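PDB 3VOC: Beta/alpha-amylase, which removes successive maltose units from the non-reducing ends of starch chains through its N-terminal beta-amylase domain, the part present here, and also carries an alpha-amylase domain. Local coordinates for residues S346-N360 against T377-I389. Numbering follows the deposited sequence.
Sequences SSIANAKGVRLNGEN and TKFGYHGFTLLRI
Strands 356-359 and 383-386 run parallel, their axes 4.5 Å apart and 19° off alignment, and His382 N to Leu356 O, Gly358 N to Gly383 O and Thr385 N to Gly358 O bond them in alternation. Joined through helix 367-378, they are the last two strands of the family 14 (beta/alpha)8 TIM barrel. Outside the sheet, the Tyr381 ring takes Leu356 CB over its centre, 3.8 Å from the centroid and 3° off the normal, a CH-pi contact, while its edge meets Gly358 N. At the far end of that ring, Tyr381 OH donates to Ser346 OG over 2.7 Å; Ser346 OG is also bonded to Val342 O one helical turn back. Ser346 CB lies over a face of Phe379, 3.6 Å from the ring centroid, and Asn350 ND2 comes to the ring's edge as it donates to Phe379 O (2.8 Å), tying helix 338-352 to the turn after helix 367-378. Arg355 NH1 sits over one face of the His382 ring, near its rim; Arg355 forms salt bridges with Asp5 and Asp318, while His382 ND1 is hydrogen-bonded to Asp5. At the other end of the strands, CG of Asn360 stands between the backbone N and the carbonyl carbon (chi1 51°), bringing the amide across to Leu387: OD1 accepts from N (2.8 Å) and ND2 donates to O, each in the carbonyl plane on a lone pair. ND2 also bonds Leu362 O, a third hold. Glu359, the proton acceptor by similarity, packs its CB and CG against Leu387 CD1, forms a salt bridge with Lys279 and shares a water with Thr385 OG1. The amide thus satisfies Leu387 N and O just before the cis peptide into Arg388, consistent with the contact helping to set the backbone carrying Asn360 and Arg388, substrate-binding by similarity.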
ATOM      1  N   SER A 346       2.603  12.744  -7.798  1.00 16.39           N
ATOM      2  CA  SER A 346       3.683  13.571  -7.238  1.00 16.68           C
ATOM      3  C   SER A 346       3.359  15.069  -7.246  1.00 17.07           C
ATOM      4  O   SER A 346       3.595  15.751  -6.246  1.00 17.00           O
ATOM      5  CB  SER A 346       5.020  13.303  -7.952  1.00 16.64           C
ATOM      6  OG  SER A 346       5.433  11.947  -7.804  1.00 16.55           O
ATOM      7  N   SER A 347       2.837  15.570  -8.364  1.00 17.70           N
ATOM      8  CA  SER A 347       2.430  16.989  -8.481  1.00 19.21           C
ATOM      9  C   SER A 347       1.361  17.372  -7.458  1.00 18.69           C
ATOM     10  O   SER A 347       1.424  18.444  -6.847  1.00 18.57           O
ATOM     11  CB  SER A 347       1.871  17.287  -9.875  1.00 19.62           C
ATOM     12  OG  SER A 347       2.913  17.356 -10.831  1.00 24.40           O
ATOM     13  N   ILE A 348       0.372  16.501  -7.295  1.00 18.14           N
ATOM     14  CA  ILE A 348      -0.683  16.744  -6.311  1.00 18.12           C
ATOM     15  C   ILE A 348      -0.116  16.769  -4.895  1.00 17.91           C
ATOM     16  O   ILE A 348      -0.380  17.710  -4.134  1.00 17.28           O
ATOM     17  CB  ILE A 348      -1.821  15.726  -6.433  1.00 18.23           C
ATOM     18  CG1 ILE A 348      -2.481  15.856  -7.815  1.00 18.90           C
ATOM     19  CG2 ILE A 348      -2.839  15.895  -5.257  1.00 18.73           C
ATOM     20  CD1 ILE A 348      -3.438  14.721  -8.174  1.00 19.31           C
ATOM     21  N   ALA A 349       0.657  15.744  -4.537  1.00 17.45           N
ATOM     22  CA  ALA A 349       1.306  15.718  -3.226  1.00 17.14           C
ATOM     23  C   ALA A 349       2.131  16.990  -2.959  1.00 17.60           C
ATOM     24  O   ALA A 349       2.014  17.598  -1.889  1.00 16.51           O
ATOM     25  CB  ALA A 349       2.167  14.474  -3.091  1.00 16.77           C
ATOM     26  N   ASN A 350       2.954  17.405  -3.924  1.00 17.73           N
ATOM     27  CA  ASN A 350       3.760  18.629  -3.723  1.00 19.57           C
ATOM     28  C   ASN A 350       2.919  19.886  -3.600  1.00 19.67           C
ATOM     29  O   ASN A 350       3.218  20.745  -2.778  1.00 19.60           O
ATOM     30  CB  ASN A 350       4.816  18.822  -4.817  1.00 19.57           C
ATOM     31  CG  ASN A 350       6.000  17.893  -4.639  1.00 21.42           C
ATOM     32  OD1 ASN A 350       6.270  17.421  -3.532  1.00 22.29           O
ATOM     33  ND2 ASN A 350       6.703  17.619  -5.726  1.00 21.60           N
ATOM     34  N   ALA A 351       1.866  19.979  -4.412  1.00 20.56           N
ATOM     35  CA  ALA A 351       0.923  21.108  -4.337  1.00 21.57           C
ATOM     36  C   ALA A 351       0.327  21.230  -2.936  1.00 22.23           C
ATOM     37  O   ALA A 351       0.051  22.338  -2.466  1.00 22.99           O
ATOM     38  CB  ALA A 351      -0.189  20.946  -5.359  1.00 21.64           C
ATOM     39  N   LYS A 352       0.148  20.090  -2.270  1.00 22.39           N
ATOM     40  CA  LYS A 352      -0.448  20.041  -0.929  1.00 22.43           C
ATOM     41  C   LYS A 352       0.570  20.021   0.203  1.00 22.66           C
ATOM     42  O   LYS A 352       0.197  20.080   1.373  1.00 23.65           O
ATOM     43  CB  LYS A 352      -1.390  18.839  -0.796  1.00 22.27           C
ATOM     44  CG  LYS A 352      -2.548  18.878  -1.775  1.00 22.78           C
ATOM     45  CD  LYS A 352      -3.579  17.840  -1.417  1.00 22.54           C
ATOM     46  CE  LYS A 352      -4.758  17.895  -2.360  1.00 22.17           C
ATOM     47  NZ  LYS A 352      -5.758  18.921  -1.964  1.00 20.73           N
ATOM     48  N   GLY A 353       1.852  19.947  -0.122  1.00 21.91           N
ATOM     49  CA  GLY A 353       2.853  19.850   0.929  1.00 21.58           C
ATOM     50  C   GLY A 353       2.838  18.494   1.618  1.00 21.05           C
ATOM     51  O   GLY A 353       3.170  18.397   2.799  1.00 21.87           O
ATOM     52  N   VAL A 354       2.449  17.445   0.895  1.00 19.14           N
ATOM     53  CA  VAL A 354       2.589  16.074   1.401  1.00 18.32           C
ATOM     54  C   VAL A 354       3.970  15.548   1.017  1.00 17.58           C
ATOM     55  O   VAL A 354       4.319  15.522  -0.163  1.00 17.42           O
ATOM     56  CB  VAL A 354       1.472  15.147   0.864  1.00 17.95           C
ATOM     57  CG1 VAL A 354       1.708  13.687   1.286  1.00 17.15           C
ATOM     58  CG2 VAL A 354       0.099  15.625   1.371  1.00 18.78           C
ATOM     59  N   ARG A 355       4.756  15.142   2.011  1.00 17.11           N
ATOM     60  CA  ARG A 355       6.100  14.611   1.764  1.00 16.40           C
ATOM     61  C   ARG A 355       6.040  13.324   0.939  1.00 16.53           C
ATOM     62  O   ARG A 355       5.297  12.398   1.286  1.00 16.02           O
ATOM     63  CB  ARG A 355       6.816  14.332   3.078  1.00 17.02           C
ATOM     64  CG  ARG A 355       7.147  15.604   3.912  1.00 17.50           C
ATOM     65  CD  ARG A 355       7.558  15.242   5.326  1.00 18.37           C
ATOM     66  NE  ARG A 355       8.654  14.268   5.346  1.00 19.61           N
ATOM     67  CZ  ARG A 355       9.949  14.585   5.346  1.00 21.32           C
ATOM     68  NH1 ARG A 355      10.341  15.856   5.328  1.00 20.73           N
ATOM     69  NH2 ARG A 355      10.864  13.628   5.375  1.00 21.20           N
ATOM     70  N   LEU A 356       6.831  13.277  -0.133  1.00 15.96           N
ATOM     71  CA  LEU A 356       6.906  12.109  -1.008  1.00 16.05           C
ATOM     72  C   LEU A 356       8.110  11.204  -0.757  1.00 16.42           C
ATOM     73  O   LEU A 356       9.250  11.668  -0.610  1.00 15.48           O
ATOM     74  CB  LEU A 356       6.943  12.536  -2.469  1.00 15.79           C
ATOM     75  CG  LEU A 356       5.670  13.091  -3.072  1.00 16.61           C
ATOM     76  CD1 LEU A 356       6.047  13.968  -4.243  1.00 16.65           C
ATOM     77  CD2 LEU A 356       4.697  11.964  -3.514  1.00 16.57           C
ATOM     78  N   ASN A 357       7.828   9.906  -0.743  1.00 16.94           N
ATOM     79  CA  ASN A 357       8.855   8.860  -0.795  1.00 17.99           C
ATOM     80  C   ASN A 357       8.545   7.933  -1.966  1.00 17.08           C
ATOM     81  O   ASN A 357       7.381   7.760  -2.331  1.00 16.59           O
ATOM     82  CB  ASN A 357       8.883   8.071   0.519  1.00 18.52           C
ATOM     83  CG  ASN A 357       9.234   8.949   1.722  1.00 22.84           C
ATOM     84  OD1 ASN A 357       8.379   9.244   2.560  1.00 27.24           O
ATOM     85  ND2 ASN A 357      10.498   9.370   1.807  1.00 24.11           N
ATOM     86  N   GLY A 358       9.576   7.333  -2.550  1.00 17.01           N
ATOM     87  CA  GLY A 358       9.423   6.590  -3.801  1.00 16.19           C
ATOM     88  C   GLY A 358       9.956   5.171  -3.754  1.00 16.60           C
ATOM     89  O   GLY A 358      10.777   4.832  -2.895  1.00 15.62           O
ATOM     90  N   GLU A 359       9.470   4.339  -4.675  1.00 16.13           N
ATOM     91  CA  GLU A 359       9.923   2.952  -4.800  1.00 16.29           C
ATOM     92  C   GLU A 359       9.852   2.602  -6.264  1.00 15.92           C
ATOM     93  O   GLU A 359       9.092   3.220  -7.000  1.00 15.18           O
ATOM     94  CB  GLU A 359       8.964   2.008  -4.083  1.00 16.69           C
ATOM     95  CG  GLU A 359       8.975   2.125  -2.585  1.00 19.35           C
ATOM     96  CD  GLU A 359       8.019   1.160  -1.922  1.00 19.29           C
ATOM     97  OE1 GLU A 359       7.350   0.380  -2.619  1.00 20.92           O
ATOM     98  OE2 GLU A 359       7.947   1.187  -0.689  1.00 22.65           O
ATOM     99  N   ASN A 360      10.625   1.607  -6.682  1.00 15.19           N
ATOM    100  CA  ASN A 360      10.396   0.952  -7.981  1.00 15.41           C
ATOM    101  C   ASN A 360       9.311  -0.107  -7.806  1.00 15.73           C
ATOM    102  O   ASN A 360       9.209  -0.722  -6.722  1.00 15.35           O
ATOM    103  CB  ASN A 360      11.679   0.292  -8.511  1.00 14.73           C
ATOM    104  CG  ASN A 360      12.332  -0.620  -7.483  1.00 15.03           C
ATOM    105  OD1 ASN A 360      12.508  -0.230  -6.329  1.00 15.83           O
ATOM    106  ND2 ASN A 360      12.686  -1.840  -7.891  1.00 12.65           N
ATOM    107  N   THR A 377      14.137  13.994  -8.506  1.00 16.86           N
ATOM    108  CA  THR A 377      14.659  15.355  -8.639  1.00 17.84           C
ATOM    109  C   THR A 377      13.601  16.355  -9.136  1.00 18.59           C
ATOM    110  O   THR A 377      13.634  17.519  -8.739  1.00 18.96           O
ATOM    111  CB  THR A 377      15.903  15.446  -9.574  1.00 18.07           C
ATOM    112  OG1 THR A 377      15.576  14.914 -10.861  1.00 17.30           O
ATOM    113  CG2 THR A 377      17.099  14.675  -8.988  1.00 17.41           C
ATOM    114  N   LYS A 378      12.681  15.912 -10.003  1.00 18.99           N
ATOM    115  CA  LYS A 378      11.573  16.764 -10.460  1.00 18.88           C
ATOM    116  C   LYS A 378      10.649  17.119  -9.297  1.00 18.62           C
ATOM    117  O   LYS A 378      10.106  18.222  -9.238  1.00 18.67           O
ATOM    118  CB  LYS A 378      10.737  16.073 -11.542  1.00 19.24           C
ATOM    119  CG  LYS A 378      11.243  16.252 -12.964  1.00 19.32           C
ATOM    120  CD  LYS A 378      10.384  15.449 -13.951  1.00 19.80           C
ATOM    121  CE  LYS A 378      10.841  15.643 -15.399  1.00 20.72           C
ATOM    122  NZ  LYS A 378      10.042  14.799 -16.362  1.00 18.77           N
ATOM    123  N   PHE A 379      10.468  16.182  -8.375  1.00 18.09           N
ATOM    124  CA  PHE A 379       9.407  16.329  -7.375  1.00 17.88           C
ATOM    125  C   PHE A 379       9.867  16.450  -5.927  1.00 17.44           C
ATOM    126  O   PHE A 379       9.057  16.377  -5.003  1.00 17.88           O
ATOM    127  CB  PHE A 379       8.372  15.215  -7.556  1.00 17.77           C
ATOM    128  CG  PHE A 379       7.714  15.224  -8.915  1.00 17.33           C
ATOM    129  CD1 PHE A 379       6.841  16.256  -9.270  1.00 17.46           C
ATOM    130  CD2 PHE A 379       7.971  14.211  -9.837  1.00 17.54           C
ATOM    131  CE1 PHE A 379       6.241  16.291 -10.531  1.00 17.68           C
ATOM    132  CE2 PHE A 379       7.375  14.230 -11.111  1.00 18.53           C
ATOM    133  CZ  PHE A 379       6.500  15.276 -11.454  1.00 17.13           C
ATOM    134  N   GLY A 380      11.165  16.626  -5.716  1.00 17.07           N
ATOM    135  CA  GLY A 380      11.649  16.880  -4.350  1.00 16.65           C
ATOM    136  C   GLY A 380      11.353  15.739  -3.384  1.00 15.77           C
ATOM    137  O   GLY A 380      10.972  15.974  -2.224  1.00 15.35           O
ATOM    138  N   TYR A 381      11.541  14.503  -3.852  1.00 14.79           N
ATOM    139  CA  TYR A 381      11.361  13.322  -2.990  1.00 14.66           C
ATOM    140  C   TYR A 381      12.270  13.355  -1.764  1.00 14.36           C
ATOM    141  O   TYR A 381      13.410  13.852  -1.831  1.00 14.69           O
ATOM    142  CB  TYR A 381      11.561  12.022  -3.781  1.00 14.43           C
ATOM    143  CG  TYR A 381      10.307  11.538  -4.486  1.00 14.35           C
ATOM    144  CD1 TYR A 381       9.739  10.298  -4.155  1.00 13.56           C
ATOM    145  CD2 TYR A 381       9.686  12.310  -5.475  1.00 14.84           C
ATOM    146  CE1 TYR A 381       8.593   9.837  -4.792  1.00 14.54           C
ATOM    147  CE2 TYR A 381       8.521  11.849  -6.133  1.00 14.81           C
ATOM    148  CZ  TYR A 381       7.984  10.607  -5.769  1.00 14.35           C
ATOM    149  OH  TYR A 381       6.834  10.127  -6.363  1.00 15.22           O
ATOM    150  N   HIS A 382      11.746  12.856  -0.643  1.00 14.73           N
ATOM    151  CA  HIS A 382      12.478  12.810   0.613  1.00 14.80           C
ATOM    152  C   HIS A 382      13.157  11.459   0.803  1.00 15.17           C
ATOM    153  O   HIS A 382      13.990  11.282   1.677  1.00 15.54           O
ATOM    154  CB  HIS A 382      11.538  13.120   1.794  1.00 14.84           C
ATOM    155  CG  HIS A 382      10.993  14.512   1.760  1.00 14.32           C
ATOM    156  ND1 HIS A 382      11.652  15.584   2.327  1.00 15.06           N
ATOM    157  CD2 HIS A 382       9.873  15.014   1.189  1.00 14.05           C
ATOM    158  CE1 HIS A 382      10.945  16.684   2.129  1.00 15.95           C
ATOM    159  NE2 HIS A 382       9.868  16.366   1.425  1.00 14.60           N
ATOM    160  N   GLY A 383      12.816  10.502  -0.034  1.00 15.19           N
ATOM    161  CA  GLY A 383      13.404   9.184   0.098  1.00 15.42           C
ATOM    162  C   GLY A 383      13.081   8.355  -1.110  1.00 15.86           C
ATOM    163  O   GLY A 383      12.112   8.625  -1.842  1.00 15.52           O
ATOM    164  N   PHE A 384      13.931   7.367  -1.335  1.00 15.91           N
ATOM    165  CA  PHE A 384      13.665   6.345  -2.322  1.00 15.69           C
ATOM    166  C   PHE A 384      14.082   5.018  -1.720  1.00 15.85           C
ATOM    167  O   PHE A 384      15.193   4.904  -1.174  1.00 16.08           O
ATOM    168  CB  PHE A 384      14.426   6.577  -3.646  1.00 15.29           C
ATOM    169  CG  PHE A 384      14.143   5.507  -4.658  1.00 14.29           C
ATOM    170  CD1 PHE A 384      12.971   5.552  -5.417  1.00 14.82           C
ATOM    171  CD2 PHE A 384      14.984   4.407  -4.783  1.00 14.25           C
ATOM    172  CE1 PHE A 384      12.669   4.542  -6.312  1.00 14.43           C
ATOM    173  CE2 PHE A 384      14.688   3.392  -5.663  1.00 14.06           C
ATOM    174  CZ  PHE A 384      13.528   3.453  -6.427  1.00 16.08           C
ATOM    175  N   THR A 385      13.205   4.021  -1.830  1.00 16.05           N
ATOM    176  CA  THR A 385      13.533   2.655  -1.428  1.00 15.66           C
ATOM    177  C   THR A 385      13.623   1.726  -2.643  1.00 15.95           C
ATOM    178  O   THR A 385      12.660   1.590  -3.410  1.00 15.71           O
ATOM    179  CB  THR A 385      12.506   2.079  -0.433  1.00 16.05           C
ATOM    180  OG1 THR A 385      12.418   2.929   0.708  1.00 16.61           O
ATOM    181  CG2 THR A 385      12.953   0.690   0.046  1.00 15.42           C
ATOM    182  N   LEU A 386      14.766   1.063  -2.800  1.00 15.85           N
ATOM    183  CA  LEU A 386      14.933   0.107  -3.894  1.00 15.63           C
ATOM    184  C   LEU A 386      14.475  -1.311  -3.538  1.00 16.23           C
ATOM    185  O   LEU A 386      14.934  -1.894  -2.545  1.00 16.35           O
ATOM    186  CB  LEU A 386      16.388   0.083  -4.399  1.00 16.19           C
ATOM    187  CG  LEU A 386      16.396  -0.770  -5.697  1.00 17.96           C
ATOM    188  CD1 LEU A 386      16.062   0.044  -6.936  1.00 18.53           C
ATOM    189  CD2 LEU A 386      17.670  -1.468  -5.889  1.00 21.71           C
ATOM    190  N   LEU A 387      13.550  -1.860  -4.327  1.00 15.97           N
ATOM    191  CA  LEU A 387      13.172  -3.268  -4.199  1.00 16.77           C
ATOM    192  C   LEU A 387      14.011  -4.094  -5.168  1.00 16.09           C
ATOM    193  O   LEU A 387      14.008  -3.787  -6.366  1.00 15.83           O
ATOM    194  CB  LEU A 387      11.687  -3.456  -4.538  1.00 17.27           C
ATOM    195  CG  LEU A 387      10.692  -3.079  -3.432  1.00 20.24           C
ATOM    196  CD1 LEU A 387      10.536  -1.561  -3.283  1.00 22.13           C
ATOM    197  CD2 LEU A 387       9.327  -3.742  -3.681  1.00 24.62           C
ATOM    198  N   ARG A 388      14.764  -5.100  -4.710  1.00 16.37           N
ATOM    199  CA  ARG A 388      15.071  -5.449  -3.309  1.00 17.26           C
ATOM    200  C   ARG A 388      16.559  -5.680  -3.154  1.00 17.24           C
ATOM    201  O   ARG A 388      17.329  -5.588  -4.125  1.00 16.55           O
ATOM    202  CB  ARG A 388      14.446  -6.789  -2.940  1.00 17.94           C
ATOM    203  CG  ARG A 388      13.242  -6.712  -2.165  1.00 21.21           C
ATOM    204  CD  ARG A 388      12.563  -8.069  -2.229  1.00 22.09           C
ATOM    205  NE  ARG A 388      11.134  -7.865  -2.274  1.00 21.65           N
ATOM    206  CZ  ARG A 388      10.371  -7.678  -1.201  1.00 23.43           C
ATOM    207  NH1 ARG A 388      10.901  -7.661   0.024  1.00 18.49           N
ATOM    208  NH2 ARG A 388       9.076  -7.495  -1.369  1.00 23.03           N
ATOM    209  N   ILE A 389      16.958  -6.007  -1.921  1.00 16.18           N
ATOM    210  CA  ILE A 389      18.356  -6.165  -1.576  1.00 16.53           C
ATOM    211  C   ILE A 389      19.119  -7.122  -2.514  1.00 16.47           C
ATOM    212  O   ILE A 389      20.222  -6.797  -2.936  1.00 16.07           O
ATOM    213  CB  ILE A 389      18.530  -6.544  -0.058  1.00 16.34           C
ATOM    214  CG1 ILE A 389      20.006  -6.596   0.345  1.00 17.74           C
ATOM    215  CG2 ILE A 389      17.819  -7.864   0.291  1.00 16.69           C
ATOM    216  CD1 ILE A 389      20.208  -6.607   1.886  1.00 17.95           C
TER
HETATM  217  O   HOH W   1       8.143  15.620  -1.461  1.00 15.81           O
HETATM  218  O   HOH W   2       9.473   2.523   0.880  1.00 30.41           O